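Local coordinates for protein leucine aminopeptidase 1 (Caenorhabditis elegans, PDB 2HC9) that removes N-terminal amino acids, preferably leucine, from peptides as a two-zinc aminopeptidase of the M17 family and probably acts as a digestive enzyme, at residues K252-D257 / K273-G278; I320-G325 / L341-F346; T327-N332 / S416-M421; F358-L363 / L456-P461. The protein carries 1 engineered substitution. All coordinates share one frame; numbering follows the deposited sequence. Where two conformers were deposited one is given.

Contact 1: K252-D257 / K273-G278. With ZN (zinc ion), chain C; ZN (zinc ion), chain B.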
loop_
_atom_site.group_PDB
_atom_site.type_symbol
_atom_site.label_atom_id
_atom_site.label_comp_id
_atom_site.label_asym_id
_atom_site.label_seq_id
_atom_site.Cartn_x
_atom_site.Cartn_y
_atom_site.Cartn_z
ATOM N N LYS A 252 -10.910 -30.371 0.579
ATOM C CA LYS A 252 -9.826 -29.594 -0.045
ATOM C C LYS A 252 -8.503 -29.930 0.613
ATOM O O LYS A 252 -8.300 -29.642 1.811
ATOM C CB LYS A 252 -10.079 -28.080 0.112
ATOM C CG LYS A 252 -8.910 -27.194 -0.425
ATOM C CD LYS A 252 -9.202 -25.706 -0.209
ATOM C CE LYS A 252 -7.952 -24.896 -0.621
ATOM N NZ LYS A 252 -8.140 -23.396 -0.466
ATOM N N GLY A 253 -7.617 -30.553 -0.163
ATOM C CA GLY A 253 -6.305 -30.977 0.334
ATOM C C GLY A 253 -5.147 -30.236 -0.307
ATOM O O GLY A 253 -4.235 -30.849 -0.878
ATOM N N VAL A 254 -5.166 -28.917 -0.198
ATOM C CA VAL A 254 -4.049 -28.137 -0.707
ATOM C C VAL A 254 -2.931 -28.166 0.338
ATOM O O VAL A 254 -2.985 -27.468 1.358
ATOM C CB VAL A 254 -4.475 -26.690 -1.067
ATOM C CG1 VAL A 254 -3.238 -25.880 -1.515
ATOM C CG2 VAL A 254 -5.522 -26.744 -2.229
ATOM N N VAL A 255 -1.926 -29.010 0.089
ATOM C CA VAL A 255 -0.898 -29.244 1.103
ATOM C C VAL A 255 -0.062 -27.991 1.370
ATOM O O VAL A 255 0.446 -27.798 2.464
ATOM C CB VAL A 255 0.020 -30.451 0.763
ATOM C CG1 VAL A 255 -0.812 -31.740 0.677
ATOM C CG2 VAL A 255 0.789 -30.232 -0.536
ATOM N N TYR A 256 0.067 -27.141 0.357
ATOM C CA TYR A 256 0.584 -25.793 0.568
ATOM C C TYR A 256 0.033 -24.898 -0.496
ATOM O O TYR A 256 -0.036 -25.292 -1.655
ATOM C CB TYR A 256 2.124 -25.760 0.467
ATOM C CG TYR A 256 2.666 -24.507 1.086
ATOM C CD1 TYR A 256 2.897 -24.437 2.466
ATOM C CD2 TYR A 256 2.897 -23.368 0.308
ATOM C CE1 TYR A 256 3.386 -23.267 3.058
ATOM C CE2 TYR A 256 3.391 -22.209 0.870
ATOM C CZ TYR A 256 3.627 -22.159 2.224
ATOM O OH TYR A 256 4.106 -21.001 2.729
ATOM N N ASP A 257 -0.328 -23.683 -0.103
ATOM C CA ASP A 257 -0.833 -22.698 -1.057
ATOM C C ASP A 257 0.094 -21.462 -1.078
ATOM O O ASP A 257 0.029 -20.611 -0.192
ATOM C CB ASP A 257 -2.246 -22.301 -0.631
ATOM C CG ASP A 257 -2.988 -21.534 -1.709
ATOM O OD1 ASP A 257 -2.434 -21.357 -2.836
ATOM O OD2 ASP A 257 -4.138 -21.135 -1.408
ATOM N N LYS A 273 0.581 -24.071 4.936
ATOM C CA LYS A 273 0.519 -25.534 5.168
ATOM C C LYS A 273 -0.876 -25.989 5.633
ATOM O O LYS A 273 -1.209 -27.172 5.523
ATOM C CB LYS A 273 1.555 -25.959 6.235
ATOM C CG LYS A 273 1.093 -25.623 7.684
ATOM C CD LYS A 273 2.233 -25.790 8.697
ATOM C CE LYS A 273 1.814 -25.166 10.050
ATOM N NZ LYS A 273 2.752 -25.591 11.174
ATOM N N ARG A 274 -1.678 -25.062 6.176
ATOM C CA ARG A 274 -2.952 -25.444 6.793
ATOM C C ARG A 274 -4.072 -25.504 5.759
ATOM O O ARG A 274 -5.214 -25.802 6.110
ATOM C CB ARG A 274 -3.324 -24.498 7.940
ATOM C CG ARG A 274 -2.259 -24.452 9.066
ATOM C CD ARG A 274 -2.773 -23.609 10.280
ATOM N NE ARG A 274 -1.628 -23.265 11.130
ATOM C CZ ARG A 274 -1.334 -22.062 11.591
ATOM N NH1 ARG A 274 -2.117 -21.006 11.365
ATOM N NH2 ARG A 274 -0.246 -21.930 12.339
ATOM N N ASP A 275 -3.744 -25.253 4.485
ATOM C CA ASP A 275 -4.757 -25.195 3.438
ATOM C C ASP A 275 -5.311 -26.578 3.000
ATOM O O ASP A 275 -6.092 -26.681 2.046
ATOM C CB ASP A 275 -4.188 -24.433 2.232
ATOM C CG ASP A 275 -5.255 -23.730 1.424
ATOM O OD1 ASP A 275 -6.318 -23.329 1.964
ATOM O OD2 ASP A 275 -5.002 -23.537 0.227
ATOM N N MET A 276 -4.877 -27.633 3.691
ATOM C CA MET A 276 -5.411 -28.995 3.506
ATOM C C MET A 276 -6.291 -29.417 4.694
ATOM O O MET A 276 -6.642 -30.609 4.833
ATOM C CB MET A 276 -4.246 -30.017 3.304
ATOM C CG MET A 276 -2.986 -29.813 4.196
ATOM S SD MET A 276 -3.298 -29.688 5.963
ATOM C CE MET A 276 -3.784 -31.415 6.241
ATOM N N GLY A 277 -6.668 -28.457 5.550
ATOM C CA GLY A 277 -7.484 -28.785 6.739
ATOM C C GLY A 277 -8.837 -29.444 6.427
ATOM O O GLY A 277 -9.332 -30.295 7.195
ATOM N N GLY A 278 -9.433 -29.073 5.299
ATOM C CA GLY A 278 -10.675 -29.722 4.856
ATOM C C GLY A 278 -10.499 -31.210 4.561
ATOM O O GLY A 278 -11.312 -32.041 4.980
HETATM ZN ZN ZN C . -6.256 -22.523 -0.903
HETATM ZN ZN ZN B . -5.448 -20.165 -2.656
HETATM O O HOH W 1 -8.901 -27.275 3.177
HETATM O O HOH W 2 -6.880 -20.569 -1.281
#

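Contact 2: I320-G325 / L341-F346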
loop_
_atom_site.group_PDB
_atom_site.type_symbol
_atom_site.label_atom_id
_atom_site.label_comp_id
_atom_site.label_asym_id
_atom_site.label_seq_id
_atom_site.Cartn_x
_atom_site.Cartn_y
_atom_site.Cartn_z
ATOM N N ILE A 320 -9.436 -23.560 -18.617
ATOM C CA ILE A 320 -9.323 -25.023 -18.513
ATOM C C ILE A 320 -10.703 -25.703 -18.601
ATOM O O ILE A 320 -11.737 -25.063 -18.360
ATOM C CB ILE A 320 -8.573 -25.423 -17.192
ATOM C CG1 ILE A 320 -9.376 -24.976 -15.944
ATOM C CG2 ILE A 320 -7.124 -24.877 -17.256
ATOM C CD1 ILE A 320 -8.846 -25.596 -14.643
ATOM N N LYS A 321 -10.702 -26.992 -18.949
ATOM C CA LYS A 321 -11.939 -27.780 -18.963
ATOM C C LYS A 321 -11.954 -28.667 -17.716
ATOM O O LYS A 321 -11.001 -29.432 -17.449
ATOM C CB LYS A 321 -12.034 -28.615 -20.249
ATOM C CG LYS A 321 -13.354 -29.412 -20.363
ATOM C CD LYS A 321 -13.562 -30.002 -21.773
ATOM C CE LYS A 321 -14.221 -28.927 -22.662
ATOM N NZ LYS A 321 -14.706 -29.397 -24.002
ATOM N N MET A 322 -13.030 -28.540 -16.960
ATOM C CA MET A 322 -13.190 -29.208 -15.669
ATOM C C MET A 322 -13.673 -30.649 -15.917
ATOM O O MET A 322 -14.048 -31.001 -17.048
ATOM C CB MET A 322 -14.227 -28.448 -14.838
ATOM C CG MET A 322 -13.922 -26.958 -14.690
ATOM S SD MET A 322 -12.293 -26.612 -13.977
ATOM C CE MET A 322 -12.581 -27.085 -12.295
ATOM N N LEU A 323 -13.668 -31.471 -14.869
ATOM C CA LEU A 323 -14.189 -32.848 -15.003
ATOM C C LEU A 323 -15.635 -32.846 -15.556
ATOM O O LEU A 323 -16.028 -33.736 -16.315
ATOM C CB LEU A 323 -14.132 -33.561 -13.655
ATOM C CG LEU A 323 -14.495 -35.049 -13.670
ATOM C CD1 LEU A 323 -13.521 -35.852 -14.571
ATOM C CD2 LEU A 323 -14.542 -35.611 -12.215
ATOM N N SER A 324 -16.397 -31.816 -15.203
ATOM C CA SER A 324 -17.817 -31.669 -15.599
ATOM C C SER A 324 -17.989 -31.460 -17.113
ATOM O O SER A 324 -19.112 -31.575 -17.637
ATOM C CB SER A 324 -18.428 -30.474 -14.864
ATOM O OG SER A 324 -17.847 -29.261 -15.339
ATOM N N GLY A 325 -16.894 -31.131 -17.788
ATOM C CA GLY A 325 -16.948 -30.742 -19.195
ATOM C C GLY A 325 -17.107 -29.238 -19.390
ATOM O O GLY A 325 -16.949 -28.753 -20.508
ATOM N N LEU A 341 -12.241 -28.687 -5.940
ATOM C CA LEU A 341 -13.482 -29.191 -5.383
ATOM C C LEU A 341 -14.581 -29.316 -6.428
ATOM O O LEU A 341 -15.415 -30.185 -6.298
ATOM C CB LEU A 341 -13.975 -28.331 -4.212
ATOM C CG LEU A 341 -13.092 -28.370 -2.950
ATOM C CD1 LEU A 341 -13.436 -27.186 -2.057
ATOM C CD2 LEU A 341 -13.259 -29.702 -2.169
ATOM N N ALA A 342 -14.590 -28.448 -7.448
ATOM C CA ALA A 342 -15.558 -28.597 -8.549
ATOM C C ALA A 342 -15.417 -29.997 -9.192
ATOM O O ALA A 342 -16.417 -30.657 -9.538
ATOM C CB ALA A 342 -15.315 -27.493 -9.633
ATOM N N ASP A 343 -14.178 -30.461 -9.355
ATOM C CA ASP A 343 -13.980 -31.822 -9.876
ATOM C C ASP A 343 -14.418 -32.892 -8.862
ATOM O O ASP A 343 -15.041 -33.895 -9.230
ATOM C CB ASP A 343 -12.511 -32.041 -10.221
ATOM C CG ASP A 343 -12.083 -31.334 -11.509
ATOM O OD1 ASP A 343 -12.940 -30.744 -12.222
ATOM O OD2 ASP A 343 -10.864 -31.385 -11.789
ATOM N N GLY A 344 -14.074 -32.686 -7.590
ATOM C CA GLY A 344 -14.382 -33.704 -6.557
ATOM C C GLY A 344 -15.882 -33.899 -6.389
ATOM O O GLY A 344 -16.371 -35.038 -6.281
ATOM N N VAL A 345 -16.624 -32.795 -6.403
ATOM C CA VAL A 345 -18.063 -32.847 -6.229
ATOM C C VAL A 345 -18.755 -33.432 -7.491
ATOM O O VAL A 345 -19.696 -34.229 -7.401
ATOM C CB VAL A 345 -18.588 -31.440 -5.828
ATOM C CG1 VAL A 345 -20.052 -31.364 -5.943
ATOM C CG2 VAL A 345 -18.180 -31.091 -4.388
ATOM N N PHE A 346 -18.268 -33.056 -8.664
ATOM C CA PHE A 346 -18.777 -33.671 -9.889
ATOM C C PHE A 346 -18.529 -35.188 -9.923
ATOM O O PHE A 346 -19.419 -35.989 -10.233
ATOM C CB PHE A 346 -18.187 -33.024 -11.145
ATOM C CG PHE A 346 -18.794 -33.560 -12.408
ATOM C CD1 PHE A 346 -20.033 -33.078 -12.849
ATOM C CD2 PHE A 346 -18.157 -34.567 -13.138
ATOM C CE1 PHE A 346 -20.613 -33.592 -14.035
ATOM C CE2 PHE A 346 -18.736 -35.106 -14.291
ATOM C CZ PHE A 346 -19.966 -34.600 -14.751
HETATM O O HOH W 3 -15.807 -30.443 -12.455
#

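Contact 3: T327-N332 / S416-M421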
loop_
_atom_site.group_PDB
_atom_site.type_symbol
_atom_site.label_atom_id
_atom_site.label_comp_id
_atom_site.label_asym_id
_atom_site.label_seq_id
_atom_site.Cartn_x
_atom_site.Cartn_y
_atom_site.Cartn_z
ATOM N N THR A 327 -16.160 -25.145 -19.026
ATOM C CA THR A 327 -14.887 -24.408 -19.043
ATOM C C THR A 327 -14.842 -23.329 -17.952
ATOM O O THR A 327 -15.855 -22.702 -17.638
ATOM C CB THR A 327 -14.598 -23.769 -20.412
ATOM O OG1 THR A 327 -15.755 -23.005 -20.831
ATOM C CG2 THR A 327 -14.287 -24.888 -21.482
ATOM N N VAL A 328 -13.662 -23.118 -17.373
ATOM C CA VAL A 328 -13.511 -22.093 -16.346
ATOM C C VAL A 328 -12.324 -21.198 -16.766
ATOM O O VAL A 328 -11.235 -21.694 -17.072
ATOM C CB VAL A 328 -13.295 -22.690 -14.914
ATOM C CG1 VAL A 328 -13.006 -21.540 -13.936
ATOM C CG2 VAL A 328 -14.560 -23.471 -14.457
ATOM N N GLU A 329 -12.565 -19.883 -16.781
ATOM C CA GLU A 329 -11.475 -18.902 -16.978
ATOM C C GLU A 329 -10.901 -18.612 -15.609
ATOM O O GLU A 329 -11.607 -18.087 -14.721
ATOM C CB GLU A 329 -12.033 -17.611 -17.581
ATOM C CG GLU A 329 -10.965 -16.567 -17.822
ATOM C CD GLU A 329 -11.520 -15.281 -18.443
ATOM O OE1 GLU A 329 -12.761 -15.134 -18.635
ATOM O OE2 GLU A 329 -10.681 -14.414 -18.728
ATOM N N ILE A 330 -9.636 -18.972 -15.427
ATOM C CA ILE A 330 -8.973 -18.731 -14.148
ATOM C C ILE A 330 -8.486 -17.287 -14.141
ATOM O O ILE A 330 -7.527 -16.957 -14.850
ATOM C CB ILE A 330 -7.775 -19.678 -13.958
ATOM C CG1 ILE A 330 -8.219 -21.143 -14.108
ATOM C CG2 ILE A 330 -7.090 -19.421 -12.574
ATOM C CD1 ILE A 330 -7.054 -22.176 -14.096
ATOM N N ASN A 331 -9.132 -16.420 -13.350
ATOM C CA ASN A 331 -8.600 -15.063 -13.167
ATOM C C ASN A 331 -7.929 -14.868 -11.815
ATOM O O ASN A 331 -7.450 -13.785 -11.502
ATOM C CB ASN A 331 -9.682 -13.996 -13.426
ATOM C CG ASN A 331 -10.846 -14.079 -12.449
ATOM O OD1 ASN A 331 -11.171 -15.154 -11.932
ATOM N ND2 ASN A 331 -11.488 -12.937 -12.196
ATOM N N ASN A 332 -7.923 -15.928 -11.008
ATOM C CA ASN A 332 -7.285 -15.891 -9.711
ATOM C C ASN A 332 -6.693 -17.265 -9.373
ATOM O O ASN A 332 -7.403 -18.190 -8.990
ATOM C CB ASN A 332 -8.287 -15.442 -8.632
ATOM C CG ASN A 332 -7.636 -15.241 -7.277
ATOM O OD1 ASN A 332 -6.454 -15.541 -7.082
ATOM N ND2 ASN A 332 -8.411 -14.743 -6.333
ATOM N N SER A 416 -18.196 -14.825 -17.458
ATOM C CA SER A 416 -17.024 -14.759 -18.340
ATOM C C SER A 416 -17.521 -14.541 -19.753
ATOM O O SER A 416 -18.555 -15.102 -20.163
ATOM C CB SER A 416 -16.229 -16.074 -18.300
ATOM O OG SER A 416 -15.214 -16.110 -19.317
ATOM N N SER A 417 -16.786 -13.719 -20.501
ATOM C CA SER A 417 -17.113 -13.539 -21.918
ATOM C C SER A 417 -16.717 -14.720 -22.775
ATOM O O SER A 417 -17.272 -14.933 -23.830
ATOM C CB SER A 417 -16.436 -12.284 -22.471
ATOM O OG SER A 417 -16.961 -11.133 -21.828
ATOM N N ILE A 418 -15.732 -15.488 -22.341
ATOM C CA ILE A 418 -15.144 -16.461 -23.254
ATOM C C ILE A 418 -15.123 -17.878 -22.698
ATOM O O ILE A 418 -14.800 -18.813 -23.409
ATOM C CB ILE A 418 -13.737 -16.052 -23.668
ATOM C CG1 ILE A 418 -12.890 -15.749 -22.431
ATOM C CG2 ILE A 418 -13.787 -14.827 -24.623
ATOM C CD1 ILE A 418 -11.494 -15.361 -22.788
ATOM N N ALA A 419 -15.463 -18.040 -21.429
ATOM C CA ALA A 419 -15.607 -19.388 -20.896
ATOM C C ALA A 419 -16.950 -19.485 -20.218
ATOM O O ALA A 419 -17.678 -18.503 -20.120
ATOM C CB ALA A 419 -14.487 -19.704 -19.896
ATOM N N ASP A 420 -17.291 -20.680 -19.749
ATOM C CA ASP A 420 -18.576 -20.861 -19.095
ATOM C C ASP A 420 -18.678 -20.041 -17.813
ATOM O O ASP A 420 -19.758 -19.603 -17.443
ATOM C CB ASP A 420 -18.806 -22.342 -18.787
ATOM C CG ASP A 420 -19.040 -23.160 -20.038
ATOM O OD1 ASP A 420 -19.542 -22.605 -21.049
ATOM O OD2 ASP A 420 -18.746 -24.373 -19.999
ATOM N N MET A 421 -17.542 -19.789 -17.173
ATOM C CA MET A 421 -17.515 -18.932 -15.975
ATOM C C MET A 421 -16.064 -18.595 -15.668
ATOM O O MET A 421 -15.138 -19.240 -16.186
ATOM C CB MET A 421 -18.123 -19.662 -14.764
ATOM C CG MET A 421 -17.307 -20.894 -14.344
ATOM S SD MET A 421 -18.298 -22.121 -13.462
ATOM C CE MET A 421 -19.001 -22.916 -14.901
HETATM O O HOH W 4 -14.210 -12.976 -19.952
#

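Contact 4: F358-L363 / L456-P461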
loop_
_atom_site.group_PDB
_atom_site.type_symbol
_atom_site.label_atom_id
_atom_site.label_comp_id
_atom_site.label_asym_id
_atom_site.label_seq_id
_atom_site.Cartn_x
_atom_site.Cartn_y
_atom_site.Cartn_z
ATOM N N PHE A 358 -21.204 -33.458 0.622
ATOM C CA PHE A 358 -20.618 -32.423 1.478
ATOM C C PHE A 358 -19.253 -32.111 0.932
ATOM O O PHE A 358 -18.497 -33.018 0.586
ATOM C CB PHE A 358 -20.456 -32.928 2.928
ATOM C CG PHE A 358 -21.749 -33.253 3.609
ATOM C CD1 PHE A 358 -22.478 -32.251 4.251
ATOM C CD2 PHE A 358 -22.206 -34.571 3.667
ATOM C CE1 PHE A 358 -23.670 -32.544 4.923
ATOM C CE2 PHE A 358 -23.405 -34.890 4.332
ATOM C CZ PHE A 358 -24.147 -33.862 4.953
ATOM N N ASP A 359 -18.905 -30.832 0.881
ATOM C CA ASP A 359 -17.513 -30.485 0.638
ATOM C C ASP A 359 -17.075 -29.548 1.752
ATOM O O ASP A 359 -17.858 -28.715 2.207
ATOM C CB ASP A 359 -17.296 -29.914 -0.790
ATOM C CG ASP A 359 -17.750 -28.468 -0.930
ATOM O OD1 ASP A 359 -18.858 -28.232 -1.464
ATOM O OD2 ASP A 359 -16.988 -27.562 -0.514
ATOM N N MET A 360 -15.855 -29.731 2.246
ATOM C CA MET A 360 -15.381 -28.915 3.351
ATOM C C MET A 360 -13.986 -28.447 2.997
ATOM O O MET A 360 -13.166 -29.228 2.496
ATOM C CB MET A 360 -15.340 -29.739 4.636
ATOM C CG MET A 360 -14.962 -28.912 5.870
ATOM S SD MET A 360 -15.167 -29.732 7.478
ATOM C CE MET A 360 -13.843 -30.983 7.480
ATOM N N ALA A 361 -13.707 -27.177 3.262
ATOM C CA ALA A 361 -12.497 -26.546 2.733
ATOM C C ALA A 361 -12.116 -25.358 3.587
ATOM O O ALA A 361 -12.976 -24.617 4.044
ATOM C CB ALA A 361 -12.720 -26.070 1.313
ATOM N N THR A 362 -10.807 -25.147 3.729
ATOM C CA THR A 362 -10.286 -23.862 4.210
ATOM C C THR A 362 -10.242 -22.935 2.993
ATOM O O THR A 362 -9.200 -22.790 2.352
ATOM C CB THR A 362 -8.859 -24.029 4.806
ATOM O OG1 THR A 362 -8.036 -24.681 3.844
ATOM C CG2 THR A 362 -8.896 -24.887 6.046
ATOM N N LEU A 363 -11.386 -22.351 2.630
ATOM C CA LEU A 363 -11.534 -21.862 1.269
ATOM C C LEU A 363 -11.143 -20.394 1.124
ATOM O O LEU A 363 -10.409 -20.040 0.208
ATOM C CB LEU A 363 -12.960 -22.124 0.711
ATOM C CG LEU A 363 -12.995 -22.080 -0.829
ATOM C CD1 LEU A 363 -12.157 -23.220 -1.468
ATOM C CD2 LEU A 363 -14.450 -22.167 -1.298
ATOM N N LEU A 456 -18.964 -26.241 2.991
ATOM C CA LEU A 456 -18.668 -25.756 4.328
ATOM C C LEU A 456 -17.264 -25.141 4.290
ATOM O O LEU A 456 -16.280 -25.850 4.051
ATOM C CB LEU A 456 -18.710 -26.926 5.345
ATOM C CG LEU A 456 -18.475 -26.534 6.820
ATOM C CD1 LEU A 456 -19.566 -25.572 7.331
ATOM C CD2 LEU A 456 -18.424 -27.788 7.692
ATOM N N ASP A 457 -17.171 -23.840 4.542
ATOM C CA ASP A 457 -15.887 -23.121 4.544
ATOM C C ASP A 457 -15.397 -22.975 5.989
ATOM O O ASP A 457 -16.054 -22.343 6.839
ATOM C CB ASP A 457 -16.104 -21.734 3.903
ATOM C CG ASP A 457 -14.800 -20.977 3.592
ATOM O OD1 ASP A 457 -13.700 -21.282 4.107
ATOM O OD2 ASP A 457 -14.889 -20.017 2.793
ATOM N N ILE A 458 -14.232 -23.556 6.254
ATOM C CA ILE A 458 -13.738 -23.687 7.628
ATOM C C ILE A 458 -12.371 -23.001 7.803
ATOM O O ILE A 458 -11.626 -23.312 8.741
ATOM C CB ILE A 458 -13.656 -25.182 8.069
ATOM C CG1 ILE A 458 -12.657 -25.971 7.181
ATOM C CG2 ILE A 458 -15.045 -25.826 8.001
ATOM C CD1 ILE A 458 -12.211 -27.343 7.799
ATOM N N ALA A 459 -12.053 -22.042 6.929
ATOM C CA ALA A 459 -10.722 -21.426 6.952
ATOM C C ALA A 459 -10.301 -20.991 8.352
ATOM O O ALA A 459 -9.212 -21.339 8.823
ATOM C CB ALA A 459 -10.683 -20.245 5.979
ATOM N N ALA A 460 -11.142 -20.214 9.025
ATOM C CA ALA A 460 -10.773 -19.713 10.359
ATOM C C ALA A 460 -10.997 -20.731 11.493
ATOM O O ALA A 460 -10.125 -20.868 12.358
ATOM C CB ALA A 460 -11.481 -18.355 10.668
ATOM N N PRO A 461 -12.184 -21.397 11.548
ATOM C CA PRO A 461 -12.366 -22.341 12.687
ATOM C C PRO A 461 -11.450 -23.552 12.710
ATOM O O PRO A 461 -11.377 -24.230 13.740
ATOM C CB PRO A 461 -13.827 -22.815 12.571
ATOM C CG PRO A 461 -14.289 -22.405 11.229
ATOM C CD PRO A 461 -13.409 -21.264 10.739
#

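Contact 1: K252-D257 / K273-G278
The two-zinc centre of this M17 aminopeptidase is assembled here, where Lys252, Asp257 and Asp275 gather round one zinc ion beside strand 246-254. Lys252 runs out fully extended, CG anti to the backbone N (chi1 175°), and this reach delivers NZ to the zinc at 2.1 Å. Asp275 binds the same metal through OD2 at 2.0 Å, while its OD1 lies 3.0 Å from Lys252 NZ and takes a hydrogen bond from Thr362. Asp257 OD2 serves both metals, 2.0 Å from the second zinc and a longer 2.6 Å from the first. The Asp257 and Asp275 carboxylates are nearly parallel, 7° apart, but offset rather than coplanar, and the OD2 atoms of the two residues approach to 3.0 Å because both are drawn to a cation. A water also bridges the zincs; Asp334 and Glu336 complete the site. Val254 lies alongside Asp275, its CG1 3.4 Å from Asp275 OD2. Farther along, a water donates to Lys252 O and Asp275 O and accepts from Gly278 N, tying strand to helix start. A lysine nitrogen that ligates zinc must offer its lone pair, so Lys252 is probably neutral, its ionisation shifted by the metal.

Contact 2: I320-G325 / L341-F346
Leu323 and Ser324 form the middle of a type I beta turn, Met322 to Gly325, that leaves strand 319-321 and lies against one side of helix 337-350. The turn is closed by Gly325 N donating to Met322 O at 2.9 Å, and Leu323 comes closest to the helix at Asp343, Ser324 at Phe346. Asp343 reaches over to the turn: its OD1 accepts from Leu323 N at 2.8 Å in a nearly straight bond (169°), although the N-H arrives from above the carboxylate plane. A water donates to the same OD1 and accepts from Ser324 N, so one carboxylate oxygen serves two successive amides of the turn, the second through the water. Asp343 OD2 turns elsewhere, to the amide of Ile220. One helical turn on, Phe346 CG is anti to the backbone N (chi1 -175°), which carries the ring beneath Ser324; Ser324 CA sits 3.5 Å from the ring centroid, only 2° off the normal, a CH-pi contact over the face. Leu323 CD2 meets the same ring at its edge, and Leu323 CG is 3.7 Å from Phe346 CD2. On the other flank Met322, bent at chi2 and chi3, brings CE to Ala342 CB at 3.8 Å. Ser324 OG bonds to His444. This is a beta-hairpin turn docked on a helix, joining the small three-stranded sheet to helix 337-350 of the catalytic domain.

Contact 3: T327-N332 / S416-M421
Met421 is bound by the backbone on either side of Val328, through Glu329 N and Thr327 O, in a loose parallel pairing. The firm bond is Glu329 N to Met421 O, 2.7 Å and nearly straight (168°), the donor lying in the carbonyl plane; its companion, Met421 N to Thr327 O, is weak at 3.4 Å. Side chain to backbone bonds then pair Thr327 with Asp420 in both directions. Thr327 N donates to Asp420 OD2 at 2.9 Å from above the carboxylate plane, and Asp420 N donates to Thr327 OG1 at 3.0 Å. Thr327 OG1 is set for this between the backbone N and carbonyl carbon (chi1 51°). Met136 and Thr138 of the third subunit take hydrogen bonds with Thr327 OG1 and Asp420 OD2, which places these residues at a subunit interface. Between side chains, Ser416 OG donates to Glu329 OE1 at 2.7 Å, nearly along the C-O axis of that oxygen. The same hydroxyl accepts from the amides of Ile418 and Ala419, an ST turn and ST motif, so three bonds grip it; a water links Glu329 OE1 to Ser417 N as well. Glu329 reaches the loop because its chain is extended, CG anti to the backbone N (chi1 -179°). Apolar contact is slight: Val328 CG2 touches Met421 CG at 3.8 Å. The contact completes a three-stranded sheet, with strand 327-329 between antiparallel 319-321 and parallel 421-422, and Leu339 of helix 337-350 touching Val328.

Contact 4: F358-L363 / L456-P461
Three main-chain hydrogen bonds join Asp359 and Ala361 to Leu456 and Ile458, pairing the strands in parallel. Leu456 N gives to Asp359 O at 2.8 Å and Ala361 N to Leu456 O at 3.0 Å. The third, Ile458 N to Ala361 O at 2.8 Å, is close to straight (170°) though its donor is tilted 28° from the carbonyl plane. Two CA-H...O contacts, Met360 CA to Leu456 O and Asp457 CA to Ala361 O, fill in between them. Beyond the strands the polar link passes to a side chain: Asp457 OD1 accepts from Leu363 N at 2.9 Å, met from above its carboxylate plane, and weakly from Ala459 N in its own loop. Asp457 CG is anti to the backbone N (chi1 -169°), which lays the carboxylate against the turn at Thr362, the centre of an inverse gamma turn. Asp457 OD2 bonds to Thr364 OG1, so both oxygens are engaged at the place where the chain leaves the sheet. Leu363, held here, lines the bicarbonate pocket next to the zinc centre. Apolar contacts collect on the Met360 and Leu456 face. Met360 runs alongside Leu456, Met360 SD 3.8 Å from Leu456 CD2; Ile458 comes across it, Ile458 CD1 3.7 Å from Met360 CG. Further along, the backbones come together at Thr362 CA and Ala459 CA, 3.7 Å apart. Strand 356-361 runs between 246-254 and 452-457 in the central sheet of the catalytic domain; Phe476 and Leu475 of helix 473-480 cover the Met360 face, while Gln367 of helix 367-371 lies against Asp457 and Ala459.

How the contacts relate
All four contacts lie in the catalytic domain. Contacts 1 and 4 share the central sheet, their centres about 10 Å apart, on neighbouring strands 246-254 and 356-361. Thr362 of contact 4 is a second-shell partner of the zinc ligand Asp275. Contacts 2 and 3, centres about 13 Å apart, share the small sheet at the domain's periphery; Ile320 O probably accepts from Val328 N. Helix 337-350 connects the two regions: Leu341 packs on Lys252 and Ala361. Along the chain contact 1 comes first, in series with the rest, while contact 3 alternates with both contact 2 and contact 4. The metal site thus lies in the central sheet, with the small sheet toward the third subunit.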